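Local coordinates for lipolytic enzyme (PDB 2VPT), which serves as the catalytic domain of a cellulosomal family 3 carbohydrate esterase, an acetylxylan esterase that removes acetyl groups from acetylated xylan, at residues W131-A134 against I135-Y138; T195-I198 against L199-L202. All blocks are in the same frame, centred on the assembly; numbering follows the deposited sequence.

How the contacts relate
The two contacts follow each other along the chain: 131-138 is complete well before 195-202 begins. Their centres lie about 29 Å apart on opposite sides of the chain's centre, and their nearest atoms remain about 17 Å apart. Both relate to strand 122-126 of the SGNH-hydrolase fold. Contact 1 follows that strand, in the loop leading into helix 136-139, whereas contact 2, on helix 181-203, packs against T122 and F124 of the strand itself. W131 of contact 1 lies near S14, D175 and H178, probably the catalytic triad. Contact 2 instead belongs to the long helix that closes the domain and covers part of its central sheet.

Contact 1 of 2, residues W131-A134 against I135-Y138; sequences WPEA and IKQY
Two partners hold the ammonium of K136: NZ lies 2.8 Å from E133 OE1 in a salt bridge and donates to water 1, which in turn donates to E133 OE2 at 2.6 Å. Lysine and glutamate three residues apart on an exposed surface can thus close a ring through one water. E133 is bent at its second torsion (chi2 87°), which brings the carboxylate back across the extended lysine chain; NZ meets OE1 on its syn side, 31° out of the carboxylate plane. The backbone that carries this pair turns into helix 136-139 after a cis peptide between W131 and P132, in the loop after strand 122-126 of the SGNH-hydrolase fold, where W131 NE1 bonds to G176 O. Three i-to-i+3 bonds build the turn: I135 N to P132 O at 2.9 Å, K136 N to E133 O and Q137 N to A134 O. The branched side chain of buried I135 has CG2 between its backbone N and carbonyl carbon, which packs this methyl 3.2 Å from P132 O, the same oxygen that I135 N bonds. On the exposed side, water 2 donates both to A134 O and, at 2.6 Å, to Q137 OE1.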
ATOM      1  N   TRP A 131      -8.220 -14.879  13.310  1.00 18.50           N
ATOM      2  CA  TRP A 131      -7.698 -13.820  14.170  1.00 19.51           C
ATOM      3  C   TRP A 131      -8.199 -12.474  13.666  1.00 19.97           C
ATOM      4  O   TRP A 131      -8.070 -12.197  12.478  1.00 19.77           O
ATOM      5  CB  TRP A 131      -6.170 -13.832  14.142  1.00 21.21           C
ATOM      6  CG  TRP A 131      -5.558 -12.943  15.168  1.00 22.23           C
ATOM      7  CD1 TRP A 131      -5.024 -11.714  14.973  1.00 22.45           C
ATOM      8  CD2 TRP A 131      -5.432 -13.222  16.564  1.00 22.18           C
ATOM      9  NE1 TRP A 131      -4.557 -11.205  16.159  1.00 23.44           N
ATOM     10  CE2 TRP A 131      -4.795 -12.117  17.153  1.00 22.75           C
ATOM     11  CE3 TRP A 131      -5.786 -14.309  17.371  1.00 22.32           C
ATOM     12  CZ2 TRP A 131      -4.513 -12.055  18.524  1.00 22.89           C
ATOM     13  CZ3 TRP A 131      -5.502 -14.249  18.731  1.00 22.29           C
ATOM     14  CH2 TRP A 131      -4.870 -13.130  19.289  1.00 22.31           C
ATOM     15  N   PRO A 132      -8.821 -11.658  14.541  1.00 19.96           N
ATOM     16  CA  PRO A 132      -9.194 -11.948  15.924  1.00 20.47           C
ATOM     17  C   PRO A 132     -10.232 -13.066  15.982  1.00 20.39           C
ATOM     18  O   PRO A 132     -10.884 -13.356  14.979  1.00 19.26           O
ATOM     19  CB  PRO A 132      -9.799 -10.625  16.411  1.00 21.02           C
ATOM     20  CG  PRO A 132     -10.259  -9.950  15.196  1.00 21.04           C
ATOM     21  CD  PRO A 132      -9.279 -10.320  14.130  1.00 20.47           C
ATOM     22  N   GLU A 133     -10.380 -13.676  17.156  1.00 20.79           N
ATOM     23  CA  GLU A 133     -11.326 -14.772  17.373  1.00 21.46           C
ATOM     24  C   GLU A 133     -12.717 -14.465  16.808  1.00 19.73           C
ATOM     25  O   GLU A 133     -13.366 -15.340  16.237  1.00 19.64           O
ATOM     26  CB  GLU A 133     -11.402 -15.092  18.882  1.00 22.80           C
ATOM     27  CG  GLU A 133     -12.519 -16.040  19.334  1.00 26.61           C
ATOM     28  CD  GLU A 133     -12.155 -17.517  19.261  1.00 31.59           C
ATOM     29  OE1 GLU A 133     -11.133 -17.869  18.623  1.00 34.74           O
ATOM     30  OE2 GLU A 133     -12.908 -18.333  19.847  1.00 33.99           O
ATOM     31  N   ALA A 134     -13.150 -13.210  16.935  1.00 18.68           N
ATOM     32  CA  ALA A 134     -14.465 -12.779  16.488  1.00 17.85           C
ATOM     33  C   ALA A 134     -14.737 -13.070  15.010  1.00 16.47           C
ATOM     34  O   ALA A 134     -15.878 -13.254  14.618  1.00 16.16           O
ATOM     35  CB  ALA A 134     -14.645 -11.286  16.755  1.00 18.60           C
ATOM     36  N   ILE A 135     -13.692 -13.114  14.186  1.00 15.33           N
ATOM     37  CA  ILE A 135     -13.888 -13.318  12.754  1.00 14.79           C
ATOM     38  C   ILE A 135     -14.482 -14.701  12.431  1.00 14.48           C
ATOM     39  O   ILE A 135     -15.112 -14.881  11.392  1.00 13.14           O
ATOM     40  CB  ILE A 135     -12.569 -13.095  11.976  1.00 14.45           C
ATOM     41  CG1 ILE A 135     -12.848 -12.782  10.509  1.00 15.09           C
ATOM     42  CG2 ILE A 135     -11.661 -14.335  12.020  1.00 14.40           C
ATOM     43  CD1 ILE A 135     -13.551 -11.494  10.244  1.00 15.80           C
ATOM     44  N   LYS A 136     -14.316 -15.661  13.342  1.00 14.87           N
ATOM     45  CA  LYS A 136     -14.847 -17.008  13.119  1.00 16.41           C
ATOM     46  C   LYS A 136     -16.367 -16.995  12.892  1.00 15.58           C
ATOM     47  O   LYS A 136     -16.907 -17.822  12.166  1.00 15.52           O
ATOM     48  CB  LYS A 136     -14.505 -17.918  14.300  1.00 16.92           C
ATOM     49  CG  LYS A 136     -13.006 -18.186  14.494  1.00 18.60           C
ATOM     50  CD  LYS A 136     -12.776 -19.149  15.658  1.00 20.43           C
ATOM     51  CE  LYS A 136     -11.311 -19.385  15.917  1.00 24.58           C
ATOM     52  NZ  LYS A 136     -11.096 -20.204  17.145  1.00 28.13           N
ATOM     53  N   GLN A 137     -17.060 -16.034  13.495  1.00 15.77           N
ATOM     54  CA  GLN A 137     -18.496 -15.923  13.321  1.00 16.24           C
ATOM     55  C   GLN A 137     -18.875 -15.634  11.872  1.00 14.91           C
ATOM     56  O   GLN A 137     -19.876 -16.127  11.355  1.00 15.72           O
ATOM     57  CB  GLN A 137     -19.060 -14.819  14.219  1.00 16.73           C
ATOM     58  CG  GLN A 137     -20.556 -14.920  14.430  1.00 18.48           C
ATOM     59  CD  GLN A 137     -21.134 -13.823  15.309  1.00 18.78           C
ATOM     60  OE1 GLN A 137     -20.501 -12.799  15.581  1.00 22.27           O
ATOM     61  NE2 GLN A 137     -22.359 -14.034  15.741  1.00 20.09           N
ATOM     62  N   TYR A 138     -18.065 -14.804  11.216  1.00 14.35           N
ATOM     63  CA  TYR A 138     -18.253 -14.503   9.798  1.00 14.00           C
ATOM     64  C   TYR A 138     -17.770 -15.670   8.925  1.00 13.85           C
ATOM     65  O   TYR A 138     -18.448 -16.061   7.980  1.00 13.44           O
ATOM     66  CB  TYR A 138     -17.519 -13.210   9.432  1.00 13.38           C
ATOM     67  CG  TYR A 138     -17.580 -12.845   7.974  1.00 12.18           C
ATOM     68  CD1 TYR A 138     -18.778 -12.765   7.303  1.00 13.14           C
ATOM     69  CD2 TYR A 138     -16.426 -12.580   7.257  1.00 12.23           C
ATOM     70  CE1 TYR A 138     -18.845 -12.437   5.984  1.00 12.24           C
ATOM     71  CE2 TYR A 138     -16.480 -12.259   5.934  1.00 11.64           C
ATOM     72  CZ  TYR A 138     -17.683 -12.187   5.286  1.00 10.82           C
ATOM     73  OH  TYR A 138     -17.780 -11.870   3.947  1.00 11.76           O
TER
HETATM   74  O   HOH W   1     -13.221 -20.792  18.983  1.00 65.60           O
HETATM   75  O   HOH W   2     -18.070 -12.150  16.095  1.00 22.64           O

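Contact 2 of 2, residues T195-I198 against L199-L202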
ATOM      1  N   THR A 195      -6.864 -23.337  -5.824  1.00 13.48           N
ATOM      2  CA  THR A 195      -6.988 -22.749  -7.163  1.00 13.27           C
ATOM      3  C   THR A 195      -6.236 -23.447  -8.291  1.00 13.86           C
ATOM      4  O   THR A 195      -6.590 -23.283  -9.450  1.00 13.99           O
ATOM      5  CB  THR A 195      -6.536 -21.263  -7.185  1.00 12.41           C
ATOM      6  OG1 THR A 195      -5.128 -21.176  -6.903  1.00 13.04           O
ATOM      7  CG2 THR A 195      -7.364 -20.393  -6.174  1.00 12.54           C
ATOM      8  N   ILE A 196      -5.198 -24.209  -7.966  1.00 14.68           N
ATOM      9  CA  ILE A 196      -4.269 -24.658  -9.019  1.00 15.74           C
ATOM     10  C   ILE A 196      -4.933 -25.514 -10.110  1.00 16.36           C
ATOM     11  O   ILE A 196      -4.715 -25.302 -11.293  1.00 16.27           O
ATOM     12  CB  ILE A 196      -3.018 -25.353  -8.429  1.00 15.72           C
ATOM     13  CG1 ILE A 196      -2.001 -25.665  -9.536  1.00 16.35           C
ATOM     14  CG2 ILE A 196      -3.377 -26.626  -7.693  1.00 16.66           C
ATOM     15  CD1 ILE A 196      -1.509 -24.444 -10.327  1.00 17.12           C
ATOM     16  N   ASP A 197      -5.786 -26.447  -9.718  1.00 17.33           N
ATOM     17  CA  ASP A 197      -6.408 -27.318 -10.705  1.00 18.19           C
ATOM     18  C   ASP A 197      -7.315 -26.554 -11.653  1.00 17.52           C
ATOM     19  O   ASP A 197      -7.296 -26.770 -12.850  1.00 18.23           O
ATOM     20  CB  ASP A 197      -7.137 -28.469 -10.011  1.00 19.41           C
ATOM     21  CG  ASP A 197      -6.171 -29.392  -9.283  1.00 22.12           C
ATOM     22  OD1 ASP A 197      -5.199 -29.843  -9.919  1.00 27.08           O
ATOM     23  OD2 ASP A 197      -6.356 -29.656  -8.079  1.00 27.75           O
ATOM     24  N   ILE A 198      -8.104 -25.619 -11.121  1.00 16.90           N
ATOM     25  CA  ILE A 198      -8.967 -24.821 -11.958  1.00 17.37           C
ATOM     26  C   ILE A 198      -8.145 -23.894 -12.869  1.00 17.34           C
ATOM     27  O   ILE A 198      -8.465 -23.701 -14.043  1.00 17.63           O
ATOM     28  CB  ILE A 198      -9.974 -24.026 -11.090  1.00 17.17           C
ATOM     29  CG1 ILE A 198     -11.000 -25.016 -10.487  1.00 17.80           C
ATOM     30  CG2 ILE A 198     -10.631 -22.946 -11.918  1.00 17.84           C
ATOM     31  CD1 ILE A 198     -11.678 -24.569  -9.188  1.00 19.00           C
ATOM     32  N   LEU A 199      -7.081 -23.310 -12.323  1.00 17.06           N
ATOM     33  CA  LEU A 199      -6.225 -22.430 -13.116  1.00 17.58           C
ATOM     34  C   LEU A 199      -5.536 -23.166 -14.256  1.00 18.64           C
ATOM     35  O   LEU A 199      -5.497 -22.657 -15.369  1.00 18.36           O
ATOM     36  CB  LEU A 199      -5.196 -21.714 -12.235  1.00 16.90           C
ATOM     37  CG  LEU A 199      -5.778 -20.680 -11.262  1.00 15.02           C
ATOM     38  CD1 LEU A 199      -4.688 -20.140 -10.348  1.00 15.00           C
ATOM     39  CD2 LEU A 199      -6.528 -19.555 -11.977  1.00 16.20           C
ATOM     40  N   ARG A 200      -5.009 -24.355 -13.969  1.00 19.67           N
ATOM     41  CA  ARG A 200      -4.391 -25.164 -15.019  0.50 20.78           C
ATOM     42  C   ARG A 200      -5.401 -25.503 -16.117  1.00 21.26           C
ATOM     43  O   ARG A 200      -5.064 -25.465 -17.298  1.00 21.41           O
ATOM     44  CB  ARG A 200      -3.742 -26.422 -14.433  0.50 20.82           C
ATOM     45  CG  ARG A 200      -2.427 -26.137 -13.726  0.50 21.50           C
ATOM     46  CD  ARG A 200      -1.627 -27.398 -13.427  0.50 22.20           C
ATOM     47  NE  ARG A 200      -2.194 -28.179 -12.325  0.50 23.13           N
ATOM     48  CZ  ARG A 200      -1.515 -28.623 -11.264  0.50 23.07           C
ATOM     49  NH1 ARG A 200      -0.219 -28.376 -11.108  0.50 22.99           N
ATOM     50  NH2 ARG A 200      -2.149 -29.322 -10.334  0.50 23.27           N
ATOM     51  N   ALA A 201      -6.645 -25.794 -15.738  1.00 21.86           N
ATOM     52  CA  ALA A 201      -7.696 -26.064 -16.732  1.00 22.73           C
ATOM     53  C   ALA A 201      -7.993 -24.840 -17.593  1.00 23.50           C
ATOM     54  O   ALA A 201      -8.116 -24.945 -18.812  1.00 24.33           O
ATOM     55  CB  ALA A 201      -8.958 -26.568 -16.056  1.00 22.61           C
ATOM     56  N   LEU A 202      -8.099 -23.666 -16.968  1.00 24.22           N
ATOM     57  CA  LEU A 202      -8.316 -22.424 -17.710  1.00 25.06           C
ATOM     58  C   LEU A 202      -7.162 -22.122 -18.672  1.00 26.03           C
ATOM     59  O   LEU A 202      -7.388 -21.611 -19.769  1.00 26.58           O
ATOM     60  CB  LEU A 202      -8.492 -21.228 -16.756  1.00 25.08           C
ATOM     61  CG  LEU A 202      -9.800 -21.120 -15.978  1.00 25.35           C
ATOM     62  CD1 LEU A 202      -9.727 -19.974 -14.964  1.00 25.71           C
ATOM     63  CD2 LEU A 202     -10.982 -20.924 -16.910  1.00 25.32           C
TER
HETATM   64  O   HOH W   3      -4.663 -30.048 -12.557  1.00 37.87           O
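L199 lies beside T195, one helical turn earlier, the two side chains pointing the same way. Its amide donates to T195 O at 2.9 Å, while CD1 comes to 3.6 Å from T195 OG1. That hydroxyl bonds to W191 O of the preceding turn, so threonine can sit buried among apolar neighbours. L199 itself, a leucine suited to the interior, also meets V86, L35 and L40. R200, on the exposed flank, combines a long apolar chain with a charged end and, in one of its two modelled conformers, uses both. Its amide bonds to I196 O; in that conformer a bend at chi3 (-74°) folds the guanidinium back over I196, whose CG1 lies 3.4 Å above the centre of one face. D197 OD1 sits at the edge, in the guanidinium plane, 3.1 Å from R200 NH2 in a salt bridge, whereas NH2 meets OD1 from above the carboxylate plane, 39° out of it. Water 3 closes the ring, donating to D197 OD1 at 2.7 Å and accepting from R200 NE. A201 continues the helix through its bond to D197 O. L202 N bonds to I198 O, and L202 CD1 lies 4.4 Å from I198 CG2, both residues reaching T122 at the sheet. These two turns are amphipathic: T195, I198, L199 and L202 face strands 86-90 and 122-126, I196 and part of L199 face L35 and L40, and D197 and R200 lie on the exposed side. Salt bridge, stack and water ring all rest on one arginine conformer, whereas the i-to-i+4 backbone bonds and the apolar contacts with the sheet do not depend on the guanidinium.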